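Side-chain contacts in lipoprotein (Mycoplasma mycoides subsp. capri, PDB 7ADK), which is probably a surface serine protease of the PA clan that may cleave immunoglobulins together with an antibody-binding partner: residues Asn584-Ser587 / Lys591-Lys594; Thr487-Ser492 / Ser580-Asn585; Asp169-Lys174 / Phe180-Glu185; Phe609-Asp614 / Phe697-Gly702; Thr447-Ala452 / Lys725-Lys730. One frame throughout, in Å; residues are numbered along the deposited sequence.

How the interactions relate
Interactions 1 and 2 hold neighbouring ground, since their segments share Asn584 and Asn585, where the chain leaves helix 575-582. Interaction 2 is a buried, mainly apolar contact of that helix with strand 486-493, without polar bonds across it, whereas interaction 1, partly buried, mixes a tyrosine-lysine overlap with hydrogen bonds. Interactions 3 and 4 touch each other, Tyr171 CD2 lying 3.5 Å from Leu613 CD1; the first is a polar-aromatic helix pair, the second a buried loop contact made by rings, a leucine and an arginine chain. Interaction 5 lies closest to the chain's centre, about 11 Å from it, and pairs two hydroxyls beside the probable active site. Along the sequence its loop encloses interactions 1, 2 and 4.

Interaction 1: residues Asn584-Ser587 / Lys591-Lys594; sequences NNYS and KKVK
Tyr586 and Lys592 bring the two segments closest, their CA atoms 7.1 Å apart, in the loop that leads from helix 575-582 to strand 594-595; its place between the main sheets is consistent with the linker joining the two barrels of a PA-clan peptidase. Asn584 and Asn585 both adopt left-handed backbone angles, turning the chain before Tyr586, while Lys592 and Val593 are extended. Tyr586 has CG anti to its backbone nitrogen (chi1 -177°), which sends the ring across to the returning chain. Lys592 lies over one face of that ring, its CG 4.2 Å from the ring centroid in a CH-pi contact. At the ring edge, Val593 N donates to Tyr586 OH at 3.2 Å, with a nearly straight N-H...O angle of 169°. The same hydroxyl also bonds Met429 O, so it ties this loop to strand 421-433. Val593 CG2 packs 3.6 Å from Tyr586 OH. Lys592 runs extended as far as CE and then bends at its last torsion, bringing the ammonium back to backbone oxygens. Ser589 O is one acceptor; the other is Ser587 O, which Lys592 NZ meets at 2.8 Å from above the carbonyl plane, 49° out of it.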
# COMPACT_ATOMS: atom_id res chain seq x y z
N ASN B 584 -11.93 -21.98 -8.49
CA ASN B 584 -10.87 -21.89 -9.50
C ASN B 584 -10.66 -23.20 -10.28
O ASN B 584 -9.56 -23.58 -10.66
CB ASN B 584 -9.59 -21.37 -8.85
CG ASN B 584 -9.46 -19.87 -8.74
OD1 ASN B 584 -9.76 -19.13 -9.65
ND2 ASN B 584 -8.91 -19.36 -7.66
N ASN B 585 -11.76 -23.92 -10.50
CA ASN B 585 -11.87 -25.20 -11.18
C ASN B 585 -10.95 -26.32 -10.64
O ASN B 585 -10.40 -27.09 -11.42
CB ASN B 585 -11.79 -24.96 -12.69
CG ASN B 585 -12.47 -26.04 -13.49
OD1 ASN B 585 -13.09 -26.97 -12.99
ND2 ASN B 585 -12.41 -25.97 -14.78
N TYR B 586 -10.81 -26.43 -9.32
CA TYR B 586 -10.00 -27.49 -8.67
C TYR B 586 -10.40 -28.93 -9.06
O TYR B 586 -9.57 -29.84 -9.06
CB TYR B 586 -10.11 -27.31 -7.14
CG TYR B 586 -9.28 -28.29 -6.34
CD1 TYR B 586 -7.88 -28.23 -6.37
CD2 TYR B 586 -9.90 -29.20 -5.46
CE1 TYR B 586 -7.11 -29.07 -5.54
CE2 TYR B 586 -9.13 -30.05 -4.64
CZ TYR B 586 -7.72 -29.98 -4.69
OH TYR B 586 -6.94 -30.75 -3.89
N SER B 587 -11.64 -29.16 -9.46
CA SER B 587 -12.09 -30.44 -10.03
C SER B 587 -11.32 -30.84 -11.28
O SER B 587 -10.82 -31.96 -11.37
CB SER B 587 -13.58 -30.36 -10.36
OG SER B 587 -14.07 -31.58 -10.87
N LYS B 591 -3.01 -30.48 -10.75
CA LYS B 591 -2.20 -30.11 -9.57
C LYS B 591 -3.02 -30.08 -8.27
O LYS B 591 -3.01 -29.09 -7.54
CB LYS B 591 -1.40 -28.82 -9.80
CG LYS B 591 -0.28 -28.89 -10.84
CD LYS B 591 0.71 -27.73 -10.64
CE LYS B 591 1.91 -27.74 -11.58
NZ LYS B 591 2.84 -26.62 -11.32
N LYS B 592 -3.75 -31.16 -7.97
CA LYS B 592 -4.43 -31.39 -6.68
C LYS B 592 -3.42 -31.62 -5.56
O LYS B 592 -2.29 -32.05 -5.82
CB LYS B 592 -5.42 -32.54 -6.78
CG LYS B 592 -6.60 -32.20 -7.69
CD LYS B 592 -7.71 -33.25 -7.57
CE LYS B 592 -8.92 -32.86 -8.41
NZ LYS B 592 -8.66 -32.93 -9.85
N VAL B 593 -3.82 -31.32 -4.32
CA VAL B 593 -2.88 -31.42 -3.19
C VAL B 593 -2.51 -32.86 -2.84
O VAL B 593 -3.30 -33.79 -3.01
CB VAL B 593 -3.35 -30.68 -1.93
CG1 VAL B 593 -3.71 -29.24 -2.24
CG2 VAL B 593 -4.53 -31.32 -1.21
N LYS B 594 -1.30 -33.00 -2.32
CA LYS B 594 -0.67 -34.17 -1.71
C LYS B 594 -0.14 -33.77 -0.33
O LYS B 594 -0.09 -32.58 -0.04
CB LYS B 594 0.45 -34.65 -2.64
CG LYS B 594 -0.02 -35.27 -3.96
CD LYS B 594 1.10 -35.38 -4.99
CE LYS B 594 1.50 -34.01 -5.52
NZ LYS B 594 2.54 -34.06 -6.56

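Interaction 2: residues Thr487-Ser492 / Ser580-Asn585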
# COMPACT_ATOMS: atom_id res chain seq x y z
N THR B 487 -11.61 -12.12 -6.82
CA THR B 487 -13.07 -12.19 -6.79
C THR B 487 -13.48 -12.60 -5.38
O THR B 487 -12.73 -13.27 -4.67
CB THR B 487 -13.66 -13.13 -7.85
OG1 THR B 487 -12.95 -13.06 -9.07
CG2 THR B 487 -15.11 -12.80 -8.17
N LYS B 488 -14.65 -12.14 -4.95
CA LYS B 488 -15.21 -12.41 -3.63
C LYS B 488 -16.63 -12.92 -3.78
O LYS B 488 -17.40 -12.36 -4.55
CB LYS B 488 -15.09 -11.12 -2.80
CG LYS B 488 -15.73 -11.19 -1.42
CD LYS B 488 -15.29 -10.00 -0.56
CE LYS B 488 -16.12 -9.91 0.72
NZ LYS B 488 -15.51 -9.00 1.73
N PHE B 489 -16.98 -13.96 -3.04
CA PHE B 489 -18.29 -14.58 -3.03
C PHE B 489 -18.83 -14.54 -1.61
O PHE B 489 -18.27 -15.18 -0.74
CB PHE B 489 -18.19 -16.02 -3.56
CG PHE B 489 -17.55 -16.12 -4.93
CD1 PHE B 489 -16.15 -16.17 -5.04
CD2 PHE B 489 -18.34 -16.07 -6.08
CE1 PHE B 489 -15.54 -16.13 -6.30
CE2 PHE B 489 -17.73 -16.05 -7.34
CZ PHE B 489 -16.33 -16.06 -7.45
N THR B 490 -19.91 -13.80 -1.37
CA THR B 490 -20.51 -13.65 -0.03
C THR B 490 -21.86 -14.32 0.00
O THR B 490 -22.69 -14.07 -0.85
CB THR B 490 -20.61 -12.18 0.39
OG1 THR B 490 -19.34 -11.58 0.35
CG2 THR B 490 -21.13 -11.98 1.81
N PHE B 491 -22.11 -15.13 1.02
CA PHE B 491 -23.33 -15.90 1.21
C PHE B 491 -24.04 -15.46 2.49
O PHE B 491 -23.41 -15.24 3.52
CB PHE B 491 -23.03 -17.39 1.23
CG PHE B 491 -22.24 -17.88 0.04
CD1 PHE B 491 -20.83 -17.80 0.05
CD2 PHE B 491 -22.90 -18.41 -1.08
CE1 PHE B 491 -20.09 -18.24 -1.05
CE2 PHE B 491 -22.15 -18.90 -2.16
CZ PHE B 491 -20.75 -18.82 -2.15
N SER B 492 -25.36 -15.34 2.41
CA SER B 492 -26.23 -14.83 3.46
C SER B 492 -27.50 -15.66 3.56
O SER B 492 -27.98 -16.16 2.54
CB SER B 492 -26.56 -13.37 3.19
OG SER B 492 -27.13 -13.20 1.91
N SER B 580 -17.46 -23.95 -10.34
CA SER B 580 -16.13 -23.97 -10.95
C SER B 580 -15.45 -22.61 -10.93
O SER B 580 -14.28 -22.55 -10.60
CB SER B 580 -16.19 -24.52 -12.37
OG SER B 580 -16.71 -25.83 -12.36
N LYS B 581 -16.17 -21.50 -11.17
CA LYS B 581 -15.63 -20.13 -11.04
C LYS B 581 -15.34 -19.75 -9.58
O LYS B 581 -14.35 -19.08 -9.34
CB LYS B 581 -16.58 -19.12 -11.71
CG LYS B 581 -16.62 -19.22 -13.23
CD LYS B 581 -15.34 -18.79 -13.97
CE LYS B 581 -15.06 -17.29 -13.88
NZ LYS B 581 -13.91 -16.90 -14.71
N ILE B 582 -16.10 -20.23 -8.60
CA ILE B 582 -15.80 -20.08 -7.16
C ILE B 582 -14.50 -20.80 -6.79
O ILE B 582 -13.58 -20.22 -6.22
CB ILE B 582 -16.99 -20.59 -6.31
CG1 ILE B 582 -18.16 -19.60 -6.39
CG2 ILE B 582 -16.60 -20.75 -4.84
CD1 ILE B 582 -19.51 -20.17 -5.96
N THR B 583 -14.40 -22.10 -7.13
CA THR B 583 -13.32 -23.00 -6.70
C THR B 583 -12.09 -22.98 -7.61
O THR B 583 -11.30 -23.92 -7.55
CB THR B 583 -13.82 -24.44 -6.49
OG1 THR B 583 -14.25 -25.03 -7.69
CG2 THR B 583 -14.95 -24.48 -5.46
N ASN B 584 -11.93 -21.98 -8.49
CA ASN B 584 -10.87 -21.89 -9.50
C ASN B 584 -10.66 -23.20 -10.28
O ASN B 584 -9.56 -23.58 -10.66
CB ASN B 584 -9.59 -21.37 -8.85
CG ASN B 584 -9.46 -19.87 -8.74
OD1 ASN B 584 -9.76 -19.13 -9.65
ND2 ASN B 584 -8.91 -19.36 -7.66
N ASN B 585 -11.76 -23.92 -10.50
CA ASN B 585 -11.87 -25.20 -11.18
C ASN B 585 -10.95 -26.32 -10.64
O ASN B 585 -10.40 -27.09 -11.42
CB ASN B 585 -11.79 -24.96 -12.69
CG ASN B 585 -12.47 -26.04 -13.49
OD1 ASN B 585 -13.09 -26.97 -12.99
ND2 ASN B 585 -12.41 -25.97 -14.78
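Lys581 and Ile582 carry the last turn of helix 575-582 against Phe489 and Phe491, two residues on the helix-facing side of strand 486-493 in the antiparallel sheet of what is probably the first barrel of a chymotrypsin-like fold. Lys581 offers its backbone: its O lies 4.1 Å from Phe489 CZ and is hydrogen-bonded to Arg466, while its ammonium reaches a salt bridge with Glu470. Ile582 is the wedge. Its CG1 sits over one face of the Phe489 ring, 3.7 Å from the centroid and 18° off the normal, a CH-pi contact displaced toward the rim. CG1 is placed there by lying anti to the carbonyl carbon (chi1 -72°). Farther out, Ile582 CD1 meets the edge of the second ring, 4.2 Å from Phe491 CZ. Thr583 then leaves helical geometry, and Asn584, left-handed, sends its amide to Leu467 O and Ser469 N. The chain end is closed by a six-to-one backbone bond, Asn585 N to Ser580 O at 2.9 Å.

Interaction 3: residues Asp169-Lys174 / Phe180-Glu185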
# COMPACT_ATOMS: atom_id res chain seq x y z
N ASP B 169 33.75 -16.90 8.02
CA ASP B 169 34.26 -18.05 7.27
C ASP B 169 34.27 -19.34 8.10
O ASP B 169 33.85 -20.38 7.60
CB ASP B 169 35.68 -17.79 6.75
CG ASP B 169 35.77 -17.06 5.41
OD1 ASP B 169 34.77 -16.98 4.68
OD2 ASP B 169 36.88 -16.63 5.05
N GLU B 170 34.69 -19.30 9.36
CA GLU B 170 34.63 -20.51 10.20
C GLU B 170 33.19 -20.91 10.57
O GLU B 170 32.91 -22.10 10.66
CB GLU B 170 35.55 -20.39 11.42
CG GLU B 170 35.16 -19.30 12.41
CD GLU B 170 35.80 -19.48 13.78
OE1 GLU B 170 35.07 -19.57 14.79
OE2 GLU B 170 37.04 -19.57 13.85
N TYR B 171 32.25 -19.98 10.71
CA TYR B 171 30.83 -20.30 10.89
C TYR B 171 30.25 -20.98 9.64
O TYR B 171 29.47 -21.92 9.76
CB TYR B 171 30.05 -19.05 11.31
CG TYR B 171 28.63 -19.33 11.76
CD1 TYR B 171 28.30 -19.47 13.12
CD2 TYR B 171 27.63 -19.48 10.79
CE1 TYR B 171 26.97 -19.74 13.51
CE2 TYR B 171 26.31 -19.78 11.17
CZ TYR B 171 25.98 -19.90 12.53
OH TYR B 171 24.69 -20.16 12.86
N THR B 172 30.68 -20.60 8.43
CA THR B 172 30.27 -21.31 7.22
C THR B 172 30.75 -22.76 7.21
O THR B 172 30.03 -23.64 6.74
CB THR B 172 30.70 -20.63 5.90
OG1 THR B 172 32.05 -20.85 5.58
CG2 THR B 172 30.46 -19.14 5.85
N LYS B 173 31.94 -23.04 7.77
CA LYS B 173 32.56 -24.38 7.78
C LYS B 173 32.11 -25.29 8.94
O LYS B 173 32.13 -26.51 8.79
CB LYS B 173 34.09 -24.23 7.71
CG LYS B 173 34.52 -23.61 6.37
CD LYS B 173 36.03 -23.51 6.17
CE LYS B 173 36.72 -22.63 7.22
NZ LYS B 173 38.17 -22.53 6.96
N LYS B 174 31.66 -24.72 10.05
CA LYS B 174 31.01 -25.41 11.19
C LYS B 174 29.79 -26.25 10.77
O LYS B 174 29.11 -25.92 9.80
CB LYS B 174 30.64 -24.37 12.26
CG LYS B 174 31.85 -23.99 13.13
CD LYS B 174 31.58 -22.83 14.09
CE LYS B 174 32.91 -22.34 14.65
NZ LYS B 174 32.81 -21.14 15.51
N PHE B 180 25.14 -23.87 16.46
CA PHE B 180 24.25 -23.59 17.59
C PHE B 180 25.00 -23.13 18.83
O PHE B 180 24.65 -22.11 19.41
CB PHE B 180 23.39 -24.79 17.95
CG PHE B 180 22.53 -24.55 19.17
CD1 PHE B 180 21.29 -23.91 19.05
CD2 PHE B 180 22.96 -25.00 20.44
CE1 PHE B 180 20.47 -23.75 20.17
CE2 PHE B 180 22.12 -24.86 21.56
CZ PHE B 180 20.88 -24.23 21.43
N ASP B 181 26.06 -23.82 19.25
CA ASP B 181 26.83 -23.44 20.44
C ASP B 181 27.42 -22.02 20.36
O ASP B 181 27.61 -21.37 21.39
CB ASP B 181 27.96 -24.46 20.66
CG ASP B 181 27.53 -25.87 21.06
OD1 ASP B 181 28.41 -26.77 21.02
OD2 ASP B 181 26.38 -26.10 21.49
N TYR B 182 27.66 -21.48 19.16
CA TYR B 182 28.08 -20.09 18.95
C TYR B 182 26.92 -19.09 19.15
O TYR B 182 27.06 -18.10 19.87
CB TYR B 182 28.70 -19.97 17.56
CG TYR B 182 29.25 -18.60 17.26
CD1 TYR B 182 30.54 -18.26 17.71
CD2 TYR B 182 28.45 -17.63 16.63
CE1 TYR B 182 31.02 -16.96 17.54
CE2 TYR B 182 28.93 -16.32 16.46
CZ TYR B 182 30.21 -15.98 16.93
OH TYR B 182 30.66 -14.71 16.86
N ASP B 183 25.77 -19.36 18.53
CA ASP B 183 24.56 -18.54 18.61
C ASP B 183 23.87 -18.61 19.98
O ASP B 183 23.36 -17.61 20.46
CB ASP B 183 23.56 -18.95 17.52
CG ASP B 183 24.04 -18.73 16.09
OD1 ASP B 183 24.79 -17.77 15.85
OD2 ASP B 183 23.61 -19.50 15.19
N ASN B 184 23.87 -19.77 20.64
CA ASN B 184 23.24 -19.93 21.94
C ASN B 184 24.02 -19.19 23.05
O ASN B 184 23.40 -18.58 23.91
CB ASN B 184 23.06 -21.43 22.19
CG ASN B 184 22.37 -21.73 23.50
OD1 ASN B 184 21.16 -21.64 23.62
ND2 ASN B 184 23.11 -22.08 24.51
N GLU B 185 25.36 -19.13 23.01
CA GLU B 185 26.11 -18.32 23.98
C GLU B 185 25.96 -16.80 23.77
O GLU B 185 26.43 -16.02 24.60
CB GLU B 185 27.58 -18.79 24.10
CG GLU B 185 28.53 -18.29 23.01
CD GLU B 185 30.03 -18.39 23.34
OE1 GLU B 185 30.41 -18.84 24.44
OE2 GLU B 185 30.85 -17.97 22.51
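Tyr171 OH donates to Asp183 OD2 at 2.7 Å, the hydrogen bond that joins the two segments, which lie on consecutive helices, 165-173 and 176-192, a compact helical pair near the start of the modelled chain. The oxygen is met on its syn side, with the hydroxyl 21° out of the carboxylate plane. Tyr161 OH bonds the other oxygen, Asp183 OD1, so two tyrosines grip one carboxylate and should fix its rotation. The pair of bonds would probably favour the charged form of this buried acid. Tyr171 has CG anti to the backbone nitrogen (chi1 -170°), which throws the ring across the gap between helices, and Phe162 meets it edge-to-face from elsewhere in the chain. Beside the hydroxyl bond the two tyrosine rings meet obliquely: Tyr171 CD1 is 4.0 Å from Tyr182 CD2, and the ring centroids stand 6.0 Å apart with planes at 69°. Tyr182 is held at its far end by a hydrogen bond from its OH to Tyr161 O, and Arg186 forms a cation-pi contact with its ring. Lys174, just past the end of the first helix, turns its long chain back along that helix. Lys174 NZ sits 4.3 Å from Tyr182 CD1 and at the same time makes a salt bridge to the anti side of Glu170 OE1, at 2.8 Å.

Interaction 4: residues Phe609-Asp614 / Phe697-Gly702; sequences FDRPLD and FSYQIG
Phe609 tucks its CB and one ring face under the rim of Phe697. The nearest atoms are Phe609 CB and Phe697 CE2, 3.5 Å apart, while Phe697 CZ stands 4.1 Å above the plane of the Phe609 ring, displaced toward its edge. With centroids 5.4 Å apart and planes at 38°, the pair is oblique, the rings leaning together rather than lying flat. Phe697 in turn meets Tyr606 with nearly parallel planes. Past Asp610, the centre of an inverse gamma turn, Arg611 points its side chain back toward the other loop. Its CG lies between the backbone nitrogen and the carbonyl carbon (chi1 74°), and from there the chain runs straight to NE, 4.1 Å from Tyr699 CE1. The guanidinium and the phenol ring are steeply turned against each other, at 71°. Leu613 CD2 packs at the phenol end instead, 3.7 Å from Tyr699 OH. Tyr699 and Leu613 both also lean on Tyr171 of helix 165-173, and Tyr168 touches Leu613 as well. The result is a buried, aromatic-rich loop-to-loop interface, in which two irregular segments of the peptidase region pack together against helices 165-173 and 176-192.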
# COMPACT_ATOMS: atom_id res chain seq x y z
N PHE B 609 16.36 -29.75 2.81
CA PHE B 609 15.99 -28.37 3.14
C PHE B 609 17.15 -27.56 3.76
O PHE B 609 17.06 -26.35 3.92
CB PHE B 609 14.82 -28.42 4.13
CG PHE B 609 13.54 -29.09 3.67
CD1 PHE B 609 12.48 -28.31 3.16
CD2 PHE B 609 13.36 -30.47 3.82
CE1 PHE B 609 11.26 -28.90 2.81
CE2 PHE B 609 12.14 -31.06 3.47
CZ PHE B 609 11.09 -30.28 2.98
N ASP B 610 18.25 -28.22 4.13
CA ASP B 610 19.40 -27.67 4.84
C ASP B 610 20.25 -26.76 3.92
O ASP B 610 21.23 -27.19 3.32
CB ASP B 610 20.20 -28.84 5.43
CG ASP B 610 21.36 -28.45 6.33
OD1 ASP B 610 21.51 -27.26 6.66
OD2 ASP B 610 22.12 -29.34 6.74
N ARG B 611 19.84 -25.50 3.76
CA ARG B 611 20.47 -24.53 2.86
C ARG B 611 21.95 -24.25 3.19
O ARG B 611 22.29 -24.18 4.37
CB ARG B 611 19.66 -23.22 2.83
CG ARG B 611 19.81 -22.35 4.09
CD ARG B 611 18.91 -21.12 4.03
NE ARG B 611 19.09 -20.23 5.19
CZ ARG B 611 19.84 -19.16 5.24
NH1 ARG B 611 19.86 -18.43 6.31
NH2 ARG B 611 20.59 -18.78 4.26
N PRO B 612 22.82 -23.97 2.20
CA PRO B 612 24.09 -23.31 2.47
C PRO B 612 23.84 -21.84 2.86
O PRO B 612 22.91 -21.22 2.36
CB PRO B 612 24.86 -23.43 1.16
CG PRO B 612 23.79 -23.40 0.10
CD PRO B 612 22.60 -24.08 0.78
N LEU B 613 24.67 -21.25 3.73
CA LEU B 613 24.52 -19.83 4.10
C LEU B 613 24.83 -18.91 2.92
O LEU B 613 24.20 -17.87 2.74
CB LEU B 613 25.45 -19.45 5.26
CG LEU B 613 25.33 -20.31 6.52
CD1 LEU B 613 26.41 -19.89 7.51
CD2 LEU B 613 23.96 -20.20 7.19
N ASP B 614 25.81 -19.31 2.11
CA ASP B 614 26.27 -18.68 0.88
C ASP B 614 26.79 -19.72 -0.10
O ASP B 614 27.15 -20.84 0.26
CB ASP B 614 27.35 -17.64 1.18
CG ASP B 614 28.54 -18.13 2.01
OD1 ASP B 614 28.73 -19.34 2.25
OD2 ASP B 614 29.29 -17.25 2.47
N PHE B 697 13.89 -23.05 6.66
CA PHE B 697 13.78 -22.95 8.11
C PHE B 697 14.56 -21.77 8.73
O PHE B 697 15.59 -21.34 8.23
CB PHE B 697 14.22 -24.28 8.71
CG PHE B 697 13.50 -25.51 8.19
CD1 PHE B 697 12.10 -25.60 8.26
CD2 PHE B 697 14.25 -26.60 7.69
CE1 PHE B 697 11.45 -26.76 7.81
CE2 PHE B 697 13.59 -27.77 7.30
CZ PHE B 697 12.19 -27.84 7.36
N SER B 698 14.04 -21.24 9.82
CA SER B 698 14.57 -20.10 10.57
C SER B 698 15.66 -20.50 11.57
O SER B 698 15.51 -21.46 12.33
CB SER B 698 13.40 -19.47 11.32
OG SER B 698 13.78 -18.29 11.95
N TYR B 699 16.74 -19.73 11.66
CA TYR B 699 17.81 -19.87 12.66
C TYR B 699 17.45 -19.09 13.95
O TYR B 699 18.31 -18.50 14.60
CB TYR B 699 19.18 -19.49 12.05
CG TYR B 699 19.81 -20.45 11.04
CD1 TYR B 699 19.14 -20.81 9.85
CD2 TYR B 699 21.11 -20.93 11.26
CE1 TYR B 699 19.76 -21.66 8.92
CE2 TYR B 699 21.74 -21.77 10.32
CZ TYR B 699 21.06 -22.14 9.14
OH TYR B 699 21.68 -22.90 8.21
N GLN B 700 16.18 -19.05 14.35
CA GLN B 700 15.74 -18.56 15.66
C GLN B 700 16.08 -19.58 16.78
O GLN B 700 15.76 -20.76 16.65
CB GLN B 700 14.23 -18.26 15.62
CG GLN B 700 13.84 -16.99 16.38
CD GLN B 700 13.84 -17.14 17.89
OE1 GLN B 700 13.20 -17.99 18.46
NE2 GLN B 700 14.55 -16.31 18.60
N ILE B 701 16.73 -19.15 17.86
CA ILE B 701 17.11 -20.05 18.96
C ILE B 701 15.94 -20.33 19.91
O ILE B 701 15.77 -21.46 20.36
CB ILE B 701 18.32 -19.46 19.73
CG1 ILE B 701 19.58 -19.31 18.86
CG2 ILE B 701 18.64 -20.23 21.02
CD1 ILE B 701 20.25 -20.60 18.45
N GLY B 702 15.12 -19.33 20.21
CA GLY B 702 14.10 -19.41 21.25
C GLY B 702 13.05 -20.48 21.04
O GLY B 702 12.76 -21.25 21.95

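Interaction 5: residues Thr447-Ala452 / Lys725-Lys730; sequences TNSHVA and KLYSLK
Ser449 and His450 come up against Tyr727 directly after strand 442-447 ends at Thr447. Asn448 occupies the N-cap position of the short helix 449-452 but makes no capping bond with its side chain; its ND2 goes to Asp539 instead, while its carbonyl O takes the backbone N-H groups of Val451 and Ala452. Ser449 makes the polar link across the contact. Its OG, anti to the backbone nitrogen (chi1 -163°), is 2.9 Å from Tyr727 OH in a hydrogen bond that either hydroxyl could donate, and it is also bonded to His508 ND1. Leu729 CD2 packs 3.9 Å from Ser449 OG, a methyl flanking the hydroxyl pair. Next comes His450, whose side chain meets the tyrosine through CB, 4.0 Å from Tyr727 CE1, at an oblique approach to the ring. With chi1 at 83° the imidazole swings away from the strand, so that ND1 bonds Asp539 OD2 while the side chain touches Ser759. Behind this, Tyr727 is stacked on Phe537. A histidine held by an aspartate and touching the serine of a Gly-Ala-Ser-Gly sequence is consistent with the His-Asp-Ser catalytic triad of PA-clan peptidases, set between two chymotrypsin-like barrels.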
# COMPACT_ATOMS: atom_id res chain seq x y z
N THR B 447 -7.64 -25.39 7.42
CA THR B 447 -7.48 -24.11 8.10
C THR B 447 -6.90 -24.38 9.48
O THR B 447 -6.45 -25.50 9.75
CB THR B 447 -8.82 -23.33 8.11
OG1 THR B 447 -8.59 -22.02 8.55
CG2 THR B 447 -9.90 -23.95 8.99
N ASN B 448 -6.94 -23.42 10.40
CA ASN B 448 -6.61 -23.65 11.80
C ASN B 448 -7.78 -23.44 12.76
O ASN B 448 -8.78 -22.81 12.46
CB ASN B 448 -5.34 -22.90 12.17
CG ASN B 448 -5.51 -21.43 12.18
OD1 ASN B 448 -6.03 -20.83 11.26
ND2 ASN B 448 -5.11 -20.79 13.23
N SER B 449 -7.69 -24.07 13.93
CA SER B 449 -8.79 -24.23 14.88
C SER B 449 -9.30 -22.93 15.51
O SER B 449 -10.51 -22.72 15.61
CB SER B 449 -8.39 -25.22 15.98
OG SER B 449 -9.51 -25.67 16.66
N HIS B 450 -8.42 -21.97 15.83
CA HIS B 450 -8.91 -20.66 16.27
C HIS B 450 -9.57 -19.81 15.17
O HIS B 450 -10.23 -18.83 15.48
CB HIS B 450 -7.82 -19.89 17.01
CG HIS B 450 -6.85 -19.15 16.16
ND1 HIS B 450 -5.57 -19.54 15.87
CD2 HIS B 450 -6.99 -17.87 15.69
CE1 HIS B 450 -4.95 -18.53 15.26
NE2 HIS B 450 -5.78 -17.49 15.09
N VAL B 451 -9.42 -20.18 13.89
CA VAL B 451 -10.18 -19.57 12.78
C VAL B 451 -11.49 -20.30 12.58
O VAL B 451 -12.54 -19.67 12.48
CB VAL B 451 -9.33 -19.49 11.49
CG1 VAL B 451 -10.13 -19.07 10.26
CG2 VAL B 451 -8.18 -18.52 11.67
N ALA B 452 -11.48 -21.63 12.58
CA ALA B 452 -12.67 -22.44 12.39
C ALA B 452 -13.72 -22.28 13.51
O ALA B 452 -14.91 -22.44 13.26
CB ALA B 452 -12.25 -23.90 12.23
N LYS B 725 -3.12 -16.64 28.42
CA LYS B 725 -4.19 -17.61 28.74
C LYS B 725 -4.11 -18.82 27.80
O LYS B 725 -3.93 -18.61 26.60
CB LYS B 725 -5.51 -16.81 28.67
CG LYS B 725 -6.83 -17.55 28.46
CD LYS B 725 -7.22 -18.51 29.59
CE LYS B 725 -8.65 -19.05 29.42
NZ LYS B 725 -8.92 -19.59 28.07
N LEU B 726 -4.23 -20.07 28.27
CA LEU B 726 -4.27 -21.25 27.38
C LEU B 726 -5.58 -21.38 26.60
O LEU B 726 -6.63 -20.87 27.00
CB LEU B 726 -3.85 -22.54 28.11
CG LEU B 726 -4.86 -23.23 29.04
CD1 LEU B 726 -4.53 -24.71 29.17
CD2 LEU B 726 -4.84 -22.65 30.45
N TYR B 727 -5.52 -22.06 25.45
CA TYR B 727 -6.56 -22.06 24.43
C TYR B 727 -7.84 -22.82 24.83
O TYR B 727 -7.79 -23.99 25.17
CB TYR B 727 -5.98 -22.61 23.13
CG TYR B 727 -6.98 -22.93 22.06
CD1 TYR B 727 -7.47 -21.93 21.21
CD2 TYR B 727 -7.41 -24.26 21.90
CE1 TYR B 727 -8.34 -22.27 20.16
CE2 TYR B 727 -8.26 -24.61 20.84
CZ TYR B 727 -8.72 -23.61 19.96
OH TYR B 727 -9.53 -23.96 18.94
N SER B 728 -8.99 -22.16 24.73
CA SER B 728 -10.32 -22.74 24.93
C SER B 728 -11.05 -22.98 23.62
O SER B 728 -11.14 -22.09 22.78
CB SER B 728 -11.19 -21.84 25.80
OG SER B 728 -10.61 -21.67 27.07
N LEU B 729 -11.66 -24.15 23.48
CA LEU B 729 -12.59 -24.45 22.40
C LEU B 729 -13.91 -24.97 22.96
O LEU B 729 -13.96 -25.88 23.79
CB LEU B 729 -11.91 -25.41 21.42
CG LEU B 729 -12.76 -25.81 20.21
CD1 LEU B 729 -13.10 -24.62 19.32
CD2 LEU B 729 -12.00 -26.83 19.38
N LYS B 730 -15.01 -24.38 22.50
CA LYS B 730 -16.38 -24.79 22.82
C LYS B 730 -16.75 -26.04 22.03
O LYS B 730 -16.72 -26.03 20.80
CB LYS B 730 -17.31 -23.59 22.57
CG LYS B 730 -18.67 -23.68 23.25
CD LYS B 730 -19.40 -22.35 23.25
CE LYS B 730 -20.69 -22.38 24.05
NZ LYS B 730 -21.28 -21.05 24.24